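Local coordinates for p800 reaction center core protein (Heliobacterium modesticaldum, PDB 5V8K) that forms the homodimeric core of a photosynthetic reaction center, holding bacteriochlorophyll g pigments and an iron-sulfur cluster that probably serve light-driven charge separation, at residues 416-419 / 420-424; 553-556 / 557-561; 572-575 / 576-579. One frame throughout, in Å; residues are numbered along the deposited sequence.

Interaction 1. Residues 416-419 / 420-424; sequences AKRD and GEFPC. With SF4 (iron/sulfur cluster), chain B.
D419 bends the chain in an Asx turn, and the backbone runs on without helix or strand through E421 and F422 to C424. One carboxylate oxygen holds this bend together. D419 OD1 takes a hydrogen bond from E421 N at 2.9 Å, met from above the carboxylate plane and nearly straight (161°). F422 N gives D419 OD1 a second bond, also 2.9 Å, on its syn lone pair. The torsion that makes this possible sets D419 CG between its own backbone N and carbonyl carbon (chi1 59°), a crowded position that turns the carboxylate inward over the bend.

F422 folds back over the preceding residues. The edge of its ring meets K417, where F422 CE1 lies 3.8 Å from K417 CB, and the two side chains cross at about a right angle. R418 comes to the base of the ring, R418 NH2 lying 3.7 Å from F422 CB, with the guanidinium plane almost perpendicular to the ring plane. R418 NE lies 3.8 Å from D419 OD2, a long salt bridge. K417 points its amine away, to F402 O, I435 O and E548 of the second subunit, while E421 forms a salt bridge with K576.

Just past the bend C424 SG binds iron FE2 of the 4Fe-4S cluster at 2.4 Å; C433 is a further ligand from this chain. A single carboxylate oxygen thus satisfies two backbone N-H groups just ahead of the cluster cysteine, which probably helps to hold the approach to C424 in a defined shape.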
loop_
_atom_site.group_PDB
_atom_site.type_symbol
_atom_site.label_atom_id
_atom_site.label_comp_id
_atom_site.label_asym_id
_atom_site.label_seq_id
_atom_site.Cartn_x
_atom_site.Cartn_y
_atom_site.Cartn_z
ATOM N N ALA A 416 11.308 -30.799 -14.034
ATOM C CA ALA A 416 12.126 -29.931 -13.198
ATOM C C ALA A 416 11.933 -28.489 -13.648
ATOM O O ALA A 416 11.683 -28.221 -14.824
ATOM C CB ALA A 416 13.604 -30.339 -13.288
ATOM N N LYS A 417 12.047 -27.561 -12.700
ATOM C CA LYS A 417 12.119 -26.148 -13.054
ATOM C C LYS A 417 13.341 -25.928 -13.954
ATOM O O LYS A 417 14.402 -26.482 -13.698
ATOM C CB LYS A 417 12.203 -25.325 -11.786
ATOM C CG LYS A 417 10.933 -25.422 -10.948
ATOM C CD LYS A 417 11.084 -24.755 -9.610
ATOM C CE LYS A 417 9.888 -25.041 -8.710
ATOM N NZ LYS A 417 9.925 -24.310 -7.425
ATOM N N ARG A 418 13.185 -25.191 -15.051
ATOM C CA ARG A 418 14.255 -25.115 -16.048
ATOM C C ARG A 418 15.502 -24.413 -15.498
ATOM O O ARG A 418 16.619 -24.902 -15.671
ATOM C CB ARG A 418 13.731 -24.416 -17.307
ATOM C CG ARG A 418 14.787 -23.655 -18.150
ATOM C CD ARG A 418 14.151 -22.768 -19.248
ATOM N NE ARG A 418 13.029 -21.986 -18.715
ATOM C CZ ARG A 418 11.779 -22.023 -19.176
ATOM N NH1 ARG A 418 11.466 -22.782 -20.219
ATOM N NH2 ARG A 418 10.835 -21.284 -18.607
ATOM N N ASP A 419 15.339 -23.272 -14.828
ATOM C CA ASP A 419 16.481 -22.531 -14.308
ATOM C C ASP A 419 16.048 -21.761 -13.072
ATOM O O ASP A 419 14.944 -21.945 -12.556
ATOM C CB ASP A 419 17.061 -21.616 -15.388
ATOM C CG ASP A 419 16.055 -20.615 -15.900
ATOM O OD1 ASP A 419 15.255 -20.098 -15.102
ATOM O OD2 ASP A 419 16.065 -20.341 -17.116
ATOM N N GLY A 420 16.926 -20.878 -12.602
ATOM C CA GLY A 420 16.711 -20.108 -11.413
ATOM C C GLY A 420 16.083 -18.751 -11.596
ATOM O O GLY A 420 15.858 -18.060 -10.593
ATOM N N GLU A 421 15.775 -18.349 -12.829
ATOM C CA GLU A 421 15.383 -16.966 -13.093
ATOM C C GLU A 421 14.086 -16.787 -13.851
ATOM O O GLU A 421 13.591 -15.650 -13.892
ATOM C CB GLU A 421 16.483 -16.223 -13.876
ATOM C CG GLU A 421 16.896 -16.885 -15.194
ATOM C CD GLU A 421 17.856 -16.014 -16.035
ATOM O OE1 GLU A 421 17.505 -14.853 -16.319
ATOM O OE2 GLU A 421 18.951 -16.485 -16.416
ATOM N N PHE A 422 13.519 -17.848 -14.435
ATOM C CA PHE A 422 12.282 -17.729 -15.196
ATOM C C PHE A 422 11.165 -17.170 -14.315
ATOM O O PHE A 422 11.120 -17.445 -13.107
ATOM C CB PHE A 422 11.879 -19.080 -15.802
ATOM C CG PHE A 422 11.394 -20.118 -14.794
ATOM C CD1 PHE A 422 12.298 -20.924 -14.111
ATOM C CD2 PHE A 422 10.037 -20.297 -14.547
ATOM C CE1 PHE A 422 11.881 -21.858 -13.213
ATOM C CE2 PHE A 422 9.604 -21.249 -13.632
ATOM C CZ PHE A 422 10.526 -22.018 -12.954
ATOM N N PRO A 423 10.282 -16.335 -14.873
ATOM C CA PRO A 423 9.350 -15.590 -14.031
ATOM C C PRO A 423 8.056 -16.333 -13.751
ATOM O O PRO A 423 7.399 -16.055 -12.750
ATOM C CB PRO A 423 9.076 -14.326 -14.851
ATOM C CG PRO A 423 9.230 -14.793 -16.290
ATOM C CD PRO A 423 10.236 -15.904 -16.283
ATOM N N CYS A 424 7.679 -17.244 -14.651
ATOM C CA CYS A 424 6.412 -17.949 -14.592
ATOM C C CYS A 424 6.387 -18.955 -15.733
ATOM O O CYS A 424 7.272 -18.961 -16.597
ATOM C CB CYS A 424 5.244 -16.968 -14.721
ATOM S SG CYS A 424 5.011 -16.449 -16.410
HETATM FE FE1 SF4 B . 1.394 -14.865 -13.746
HETATM FE FE2 SF4 B . 3.107 -15.167 -15.898
HETATM FE FE3 SF4 B . 1.693 -12.844 -15.638
HETATM FE FE4 SF4 B . 0.386 -15.208 -16.262
HETATM S S1 SF4 B . 2.018 -14.101 -17.554
HETATM S S2 SF4 B . -0.275 -13.665 -14.708
HETATM S S3 SF4 B . 1.550 -16.737 -15.092
HETATM S S4 SF4 B . 3.296 -13.616 -14.226
#

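Interaction 2. Residues 553-556 / 557-561; sequences LKWA and HQQVG. Unlike the reference sequence in segment 557-561: Q558 (reference Glu). With GBF (Bacteriochlorophyll g), chain C.
L553 offers its carbonyl to H557 twice over. H557 N closes the regular helical bond to L553 O, and H557 ND1 reaches the same oxygen at 2.6 Å, almost straight at 173° and in the plane of the imidazole. The two donors come from opposite faces of the carbonyl plane, ND1 from well above it. This second bond fixes how the ring is rotated, and at the other end of the ring H557 NE2 binds the magnesium of a bacteriochlorophyll g at 2.4 Å. The side chain of L553 lies beside the same pigment, L553 CD2 being 3.4 Å from pigment OBD, and packs on M322 of the second subunit as well.

K554 follows with a routine bond from Q558 N to K554 O, 3.0 Å, and its NZ finds a hydrogen-bond partner in N570. These residues form the last turns of helix 543-560, whose H557 supplies the axial ligand of the bacteriochlorophyll g. The helix closes in a Schellman motif: G561 has positive phi and its N bonds back to Q558 O.

W555 makes the aromatic contact of the stretch. Q559, bent at chi2 (-52°), folds Q559 CG over the six-membered ring of W555, 3.5 Å from the centroid and close to the ring normal, a CH-pi contact. The amide of Q559 then lies stacked above the indole, the planes only 15° apart. K315 of the second subunit adds a cation-pi interaction with the indole.

A556 O accepts from V560 N in a weak bond of 3.5 Å. A556 CB lies 3.7 Å from pigment CED, while a turn later V560 CG1 touches the pigment methyl CMA at 3.4 Å.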
loop_
_atom_site.group_PDB
_atom_site.type_symbol
_atom_site.label_atom_id
_atom_site.label_comp_id
_atom_site.label_asym_id
_atom_site.label_seq_id
_atom_site.Cartn_x
_atom_site.Cartn_y
_atom_site.Cartn_z
ATOM N N LEU A 553 1.317 5.213 -26.236
ATOM C CA LEU A 553 2.143 6.329 -25.790
ATOM C C LEU A 553 3.329 6.563 -26.751
ATOM O O LEU A 553 3.622 7.703 -27.140
ATOM C CB LEU A 553 2.626 6.066 -24.365
ATOM C CG LEU A 553 1.525 6.178 -23.293
ATOM C CD1 LEU A 553 1.913 5.471 -22.052
ATOM C CD2 LEU A 553 1.268 7.601 -22.979
ATOM N N LYS A 554 4.019 5.491 -27.147
ATOM C CA LYS A 554 5.119 5.628 -28.113
ATOM C C LYS A 554 4.617 6.216 -29.416
ATOM O O LYS A 554 5.192 7.178 -29.937
ATOM C CB LYS A 554 5.796 4.281 -28.355
ATOM C CG LYS A 554 7.000 4.316 -29.385
ATOM C CD LYS A 554 7.611 2.926 -29.536
ATOM C CE LYS A 554 8.623 2.834 -30.716
ATOM N NZ LYS A 554 9.755 3.770 -30.453
ATOM N N TRP A 555 3.533 5.656 -29.959
ATOM C CA TRP A 555 2.946 6.189 -31.189
ATOM C C TRP A 555 2.603 7.668 -31.052
ATOM O O TRP A 555 2.877 8.460 -31.945
ATOM C CB TRP A 555 1.696 5.378 -31.573
ATOM C CG TRP A 555 0.956 5.906 -32.758
ATOM C CD1 TRP A 555 1.173 5.595 -34.068
ATOM C CD2 TRP A 555 -0.115 6.851 -32.740
ATOM N NE1 TRP A 555 0.294 6.287 -34.868
ATOM C CE2 TRP A 555 -0.521 7.050 -34.074
ATOM C CE3 TRP A 555 -0.792 7.532 -31.714
ATOM C CZ2 TRP A 555 -1.549 7.929 -34.423
ATOM C CZ3 TRP A 555 -1.821 8.391 -32.058
ATOM C CH2 TRP A 555 -2.189 8.580 -33.408
ATOM N N ALA A 556 2.067 8.079 -29.915
ATOM C CA ALA A 556 1.653 9.477 -29.786
ATOM C C ALA A 556 2.851 10.411 -29.768
ATOM O O ALA A 556 2.804 11.510 -30.328
ATOM C CB ALA A 556 0.837 9.660 -28.508
ATOM N N HIS A 557 3.905 10.021 -29.070
ATOM C CA HIS A 557 5.119 10.818 -29.083
ATOM C C HIS A 557 5.696 10.917 -30.505
ATOM O O HIS A 557 6.100 11.996 -30.948
ATOM C CB HIS A 557 6.129 10.228 -28.109
ATOM C CG HIS A 557 5.773 10.440 -26.672
ATOM N ND1 HIS A 557 4.822 9.684 -26.021
ATOM C CD2 HIS A 557 6.255 11.308 -25.751
ATOM C CE1 HIS A 557 4.720 10.086 -24.766
ATOM N NE2 HIS A 557 5.576 11.066 -24.577
ATOM N N GLN A 558 5.668 9.825 -31.265
ATOM C CA GLN A 558 6.220 9.890 -32.620
ATOM C C GLN A 558 5.382 10.815 -33.488
ATOM O O GLN A 558 5.916 11.528 -34.335
ATOM C CB GLN A 558 6.268 8.522 -33.295
ATOM C CG GLN A 558 6.735 7.393 -32.495
ATOM C CD GLN A 558 8.073 6.890 -32.847
ATOM O OE1 GLN A 558 8.862 7.567 -33.514
ATOM N NE2 GLN A 558 8.349 5.644 -32.446
ATOM N N GLN A 559 4.056 10.814 -33.293
ATOM C CA GLN A 559 3.210 11.630 -34.158
ATOM C C GLN A 559 3.605 13.093 -34.084
ATOM O O GLN A 559 3.533 13.805 -35.083
ATOM C CB GLN A 559 1.730 11.483 -33.774
ATOM C CG GLN A 559 1.133 10.137 -34.074
ATOM C CD GLN A 559 1.375 9.732 -35.469
ATOM O OE1 GLN A 559 2.054 8.743 -35.726
ATOM N NE2 GLN A 559 0.855 10.507 -36.405
ATOM N N VAL A 560 3.983 13.570 -32.893
ATOM C CA VAL A 560 4.270 14.987 -32.701
ATOM C C VAL A 560 5.747 15.304 -32.872
ATOM O O VAL A 560 6.141 16.468 -32.739
ATOM C CB VAL A 560 3.700 15.447 -31.324
ATOM C CG1 VAL A 560 4.310 14.722 -30.191
ATOM C CG2 VAL A 560 3.932 16.939 -31.070
ATOM N N GLY A 561 6.570 14.314 -33.200
ATOM C CA GLY A 561 7.954 14.537 -33.522
ATOM C C GLY A 561 8.904 14.447 -32.355
ATOM O O GLY A 561 10.011 14.989 -32.446
HETATM MG MG GBF C . 5.765 12.798 -22.902
HETATM C CHA GBF C . 2.236 12.620 -22.981
HETATM C CHB GBF C . 5.658 15.338 -24.957
HETATM C CHC GBF C . 9.053 13.307 -22.005
HETATM C CHD GBF C . 5.556 10.386 -20.270
HETATM N NA GBF C . 4.299 13.740 -23.808
HETATM C C1A GBF C . 2.959 13.661 -23.807
HETATM C C2A GBF C . 2.206 14.737 -24.527
HETATM C C3A GBF C . 3.325 15.204 -25.482
HETATM C C4A GBF C . 4.503 14.721 -24.699
HETATM C CMA GBF C . 3.417 14.579 -26.866
HETATM C CAA GBF C . 1.867 15.680 -23.396
HETATM C CBA GBF C . 1.786 17.132 -23.704
HETATM C CGA GBF C . 1.448 17.786 -22.407
HETATM O O1A GBF C . 0.279 17.906 -22.106
HETATM O O2A GBF C . 2.477 18.445 -21.620
HETATM N NB GBF C . 7.121 14.231 -23.349
HETATM C C1B GBF C . 6.969 15.111 -24.338
HETATM C C2B GBF C . 8.169 15.791 -24.546
HETATM C C3B GBF C . 9.073 15.208 -23.686
HETATM C C4B GBF C . 8.401 14.182 -23.013
HETATM C CMB GBF C . 8.429 16.946 -25.469
HETATM C CAB GBF C . 10.491 15.558 -23.516
HETATM C CBB GBF C . 11.264 16.427 -24.159
HETATM N NC GBF C . 7.007 12.016 -21.471
HETATM C C1C GBF C . 8.282 12.299 -21.260
HETATM C C2C GBF C . 9.170 11.585 -20.313
HETATM C C3C GBF C . 8.013 10.799 -19.861
HETATM C C4C GBF C . 6.825 11.046 -20.539
HETATM C CMC GBF C . 10.148 10.695 -21.091
HETATM C CAC GBF C . 8.076 9.748 -18.807
HETATM C CBC GBF C . 9.320 9.406 -18.007
HETATM N ND GBF C . 4.386 11.827 -21.780
HETATM C C1D GBF C . 4.343 10.833 -20.940
HETATM C C2D GBF C . 2.961 10.077 -20.613
HETATM C C3D GBF C . 2.288 10.902 -21.492
HETATM C C4D GBF C . 3.044 11.873 -22.152
HETATM C CMD GBF C . 2.565 8.973 -19.724
HETATM C CAD GBF C . 0.864 11.142 -21.773
HETATM O OBD GBF C . -0.184 10.396 -21.684
HETATM C CBD GBF C . 0.832 12.205 -22.810
HETATM C CGD GBF C . 0.445 11.631 -24.121
HETATM O O1D GBF C . 1.212 10.911 -24.745
HETATM O O2D GBF C . -0.813 11.870 -24.715
HETATM C CED GBF C . -1.163 10.849 -25.642
HETATM C C1 GBF C . 2.104 19.423 -20.652
HETATM C C2 GBF C . 3.276 20.024 -19.910
HETATM C C3 GBF C . 3.875 21.153 -20.308
HETATM C C4 GBF C . 5.028 21.704 -19.510
HETATM C C5 GBF C . 3.417 21.861 -21.565
#

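Interaction 3. Residues 572-575 / 576-579; sequences ALSL and KEGK. With DGG (1-[glycerolylphosphonyl]-2-[8-(2-hexyl-cyclopropyl)-octanal-1-yl]-3-[hexadecanal-1-yl]-glycerol), chain D.
A capping box opens helix 575-599, with S574 as N-cap and E577 as its reciprocal partner three residues on. S574 N donates to E577 OE1 at 2.9 Å, in a nearly straight bond (171°) that meets the carboxylate on its anti side, somewhat out of plane. In return E577 N donates to S574 OG at 3.3 Å. E577 CG stands anti to its own carbonyl carbon (chi1 -59°), which sends the extended chain back along the first turn until CG and the carboxylate lie beside the serine hydroxyl.

R571 forms a salt bridge to E577 OE1, so that oxygen is shared between a backbone N-H and a guanidinium. Replacing E577 by an alanine would probably leave S574 N without its acceptor, R571 without this carboxylate and the first turn of the helix less firmly capped. The bond from G578 N to S574 O, 2.8 Å, is the first of the helical ladder, and K579 N to L575 O continues it.

The same cap is a lipid site. K576 flanks the phosphate of the bound phosphoglycerolipid, K576 CB lying 3.5 Å from lipid OP2, although its amine is turned to E421. L575 touches the iron-sulfur cluster, while K579 forms a salt bridge with D439. E577 OE2 comes to 3.5 Å from lipid OP3, two acceptors whose like charges would probably repel, with R571 on the carboxylate and K576 beside the phosphate perhaps easing it. The serine hydroxyl completes both tasks: while accepting from E577 N, S574 OG donates to lipid OP4 at 3.0 Å.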
loop_
_atom_site.group_PDB
_atom_site.type_symbol
_atom_site.label_atom_id
_atom_site.label_comp_id
_atom_site.label_asym_id
_atom_site.label_seq_id
_atom_site.Cartn_x
_atom_site.Cartn_y
_atom_site.Cartn_z
ATOM N N ALA A 572 6.979 -2.152 -22.314
ATOM C CA ALA A 572 6.922 -2.141 -20.864
ATOM C C ALA A 572 8.089 -2.956 -20.323
ATOM O O ALA A 572 8.619 -3.857 -20.984
ATOM C CB ALA A 572 5.583 -2.696 -20.370
ATOM N N LEU A 573 8.520 -2.608 -19.128
ATOM C CA LEU A 573 9.403 -3.488 -18.390
ATOM C C LEU A 573 8.833 -4.909 -18.416
ATOM O O LEU A 573 7.619 -5.108 -18.326
ATOM C CB LEU A 573 9.536 -2.999 -16.958
ATOM C CG LEU A 573 10.113 -1.602 -16.749
ATOM C CD1 LEU A 573 9.832 -1.269 -15.345
ATOM C CD2 LEU A 573 11.542 -1.627 -16.974
ATOM N N SER A 574 9.710 -5.889 -18.583
ATOM C CA SER A 574 9.327 -7.287 -18.652
ATOM C C SER A 574 8.977 -7.813 -17.267
ATOM O O SER A 574 9.179 -7.143 -16.256
ATOM C CB SER A 574 10.453 -8.118 -19.257
ATOM O OG SER A 574 11.599 -8.134 -18.415
ATOM N N LEU A 575 8.419 -9.028 -17.228
ATOM C CA LEU A 575 8.103 -9.658 -15.948
ATOM C C LEU A 575 9.326 -9.648 -15.052
ATOM O O LEU A 575 9.260 -9.207 -13.906
ATOM C CB LEU A 575 7.600 -11.100 -16.140
ATOM C CG LEU A 575 6.264 -11.271 -16.876
ATOM C CD1 LEU A 575 5.994 -12.701 -17.055
ATOM C CD2 LEU A 575 5.070 -10.618 -16.114
ATOM N N LYS A 576 10.457 -10.127 -15.573
ATOM C CA LYS A 576 11.678 -10.258 -14.782
ATOM C C LYS A 576 12.214 -8.905 -14.324
ATOM O O LYS A 576 12.611 -8.754 -13.160
ATOM C CB LYS A 576 12.746 -10.990 -15.594
ATOM C CG LYS A 576 12.373 -12.378 -15.924
ATOM C CD LYS A 576 13.265 -12.989 -16.998
ATOM C CE LYS A 576 14.530 -13.509 -16.418
ATOM N NZ LYS A 576 15.156 -14.449 -17.347
ATOM N N GLU A 577 12.245 -7.915 -15.228
ATOM C CA GLU A 577 12.763 -6.592 -14.880
ATOM C C GLU A 577 11.865 -5.919 -13.865
ATOM O O GLU A 577 12.344 -5.344 -12.880
ATOM C CB GLU A 577 12.882 -5.685 -16.115
ATOM C CG GLU A 577 13.763 -6.173 -17.207
ATOM C CD GLU A 577 13.565 -5.429 -18.537
ATOM O OE1 GLU A 577 12.456 -4.915 -18.815
ATOM O OE2 GLU A 577 14.532 -5.393 -19.333
ATOM N N GLY A 578 10.558 -5.956 -14.111
ATOM C CA GLY A 578 9.618 -5.275 -13.238
ATOM C C GLY A 578 9.557 -5.874 -11.849
ATOM O O GLY A 578 9.345 -5.161 -10.872
ATOM N N LYS A 579 9.812 -7.174 -11.731
ATOM C CA LYS A 579 9.818 -7.798 -10.412
ATOM C C LYS A 579 11.071 -7.422 -9.635
ATOM O O LYS A 579 10.997 -7.133 -8.438
ATOM C CB LYS A 579 9.676 -9.321 -10.540
ATOM C CG LYS A 579 8.327 -9.824 -10.158
ATOM C CD LYS A 579 7.876 -11.042 -10.939
ATOM C CE LYS A 579 8.861 -12.197 -10.924
ATOM N NZ LYS A 579 8.079 -13.503 -11.187
HETATM C C11 DGG D . 15.991 2.175 -9.515
HETATM C C10 DGG D . 16.729 1.458 -10.620
HETATM C C9 DGG D . 17.582 0.359 -10.013
HETATM C C8 DGG D . 16.794 -0.574 -9.110
HETATM C C7 DGG D . 17.669 -1.426 -8.201
HETATM C C6 DGG D . 18.347 -2.611 -8.861
HETATM C C5 DGG D . 17.567 -3.106 -10.048
HETATM C C4 DGG D . 18.288 -4.221 -10.773
HETATM C C3 DGG D . 17.455 -4.692 -11.950
HETATM C C2 DGG D . 18.102 -5.862 -12.655
HETATM C C1 DGG D . 17.273 -6.247 -13.843
HETATM O O1 DGG D . 16.584 -5.451 -14.388
HETATM O O17 DGG D . 17.269 -7.571 -14.343
HETATM C C17 DGG D . 16.712 -7.894 -15.598
HETATM C C19 DGG D . 17.108 -9.325 -15.964
HETATM O O19 DGG D . 16.482 -10.236 -15.062
HETATM C C21 DGG D . 17.295 -11.089 -14.240
HETATM O O21 DGG D . 18.221 -11.594 -14.806
HETATM C C22 DGG D . 16.979 -11.224 -12.771
HETATM C C23 DGG D . 17.186 -9.924 -11.967
HETATM C C24 DGG D . 18.160 -9.977 -10.784
HETATM C C25 DGG D . 19.173 -8.825 -10.667
HETATM C C26 DGG D . 19.591 -8.494 -9.242
HETATM C C27 DGG D . 18.526 -7.681 -8.533
HETATM C C28 DGG D . 18.868 -7.394 -7.081
HETATM C C29 DGG D . 17.999 -6.293 -6.503
HETATM C C30 DGG D . 16.528 -6.589 -6.260
HETATM C C31 DGG D . 16.137 -6.270 -4.836
HETATM C C32 DGG D . 17.308 -6.397 -3.896
HETATM C C33 DGG D . 16.930 -6.078 -2.475
HETATM C C18 DGG D . 16.736 -9.677 -17.387
HETATM P P DGG D . 15.053 -10.036 -19.165
HETATM O OP1 DGG D . 15.839 -11.235 -19.530
HETATM O OP2 DGG D . 15.355 -9.774 -17.644
HETATM O OP3 DGG D . 15.381 -8.739 -19.788
HETATM O OP4 DGG D . 13.513 -10.264 -19.439
HETATM C C40 DGG D . 12.876 -9.650 -20.562
HETATM C C41 DGG D . 12.139 -10.652 -21.472
HETATM O O42 DGG D . 12.671 -11.970 -21.338
HETATM C C43 DGG D . 12.098 -10.261 -22.962
HETATM O O44 DGG D . 11.630 -8.921 -23.090
#

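The three contacts follow one another along the C-terminal third of the chain, all within the part of the protein related to PsaA and PsaB of photosystem I. Interaction 1 lies in the loop between helices 407-411 and 437-447, interaction 2 at the end of helix 543-560, and interaction 3 at the start of helix 575-599. Interactions 1 and 3 touch, their centres about 15 Å apart: a salt bridge and leucine packing join the two, bringing cluster and lipid sites together. Interaction 2 stands apart, its centre about 23 Å from that of interaction 3 and 37 Å from that of interaction 1. All three reach the second subunit, placing cluster, lipid and pigment sites near the homodimer interface.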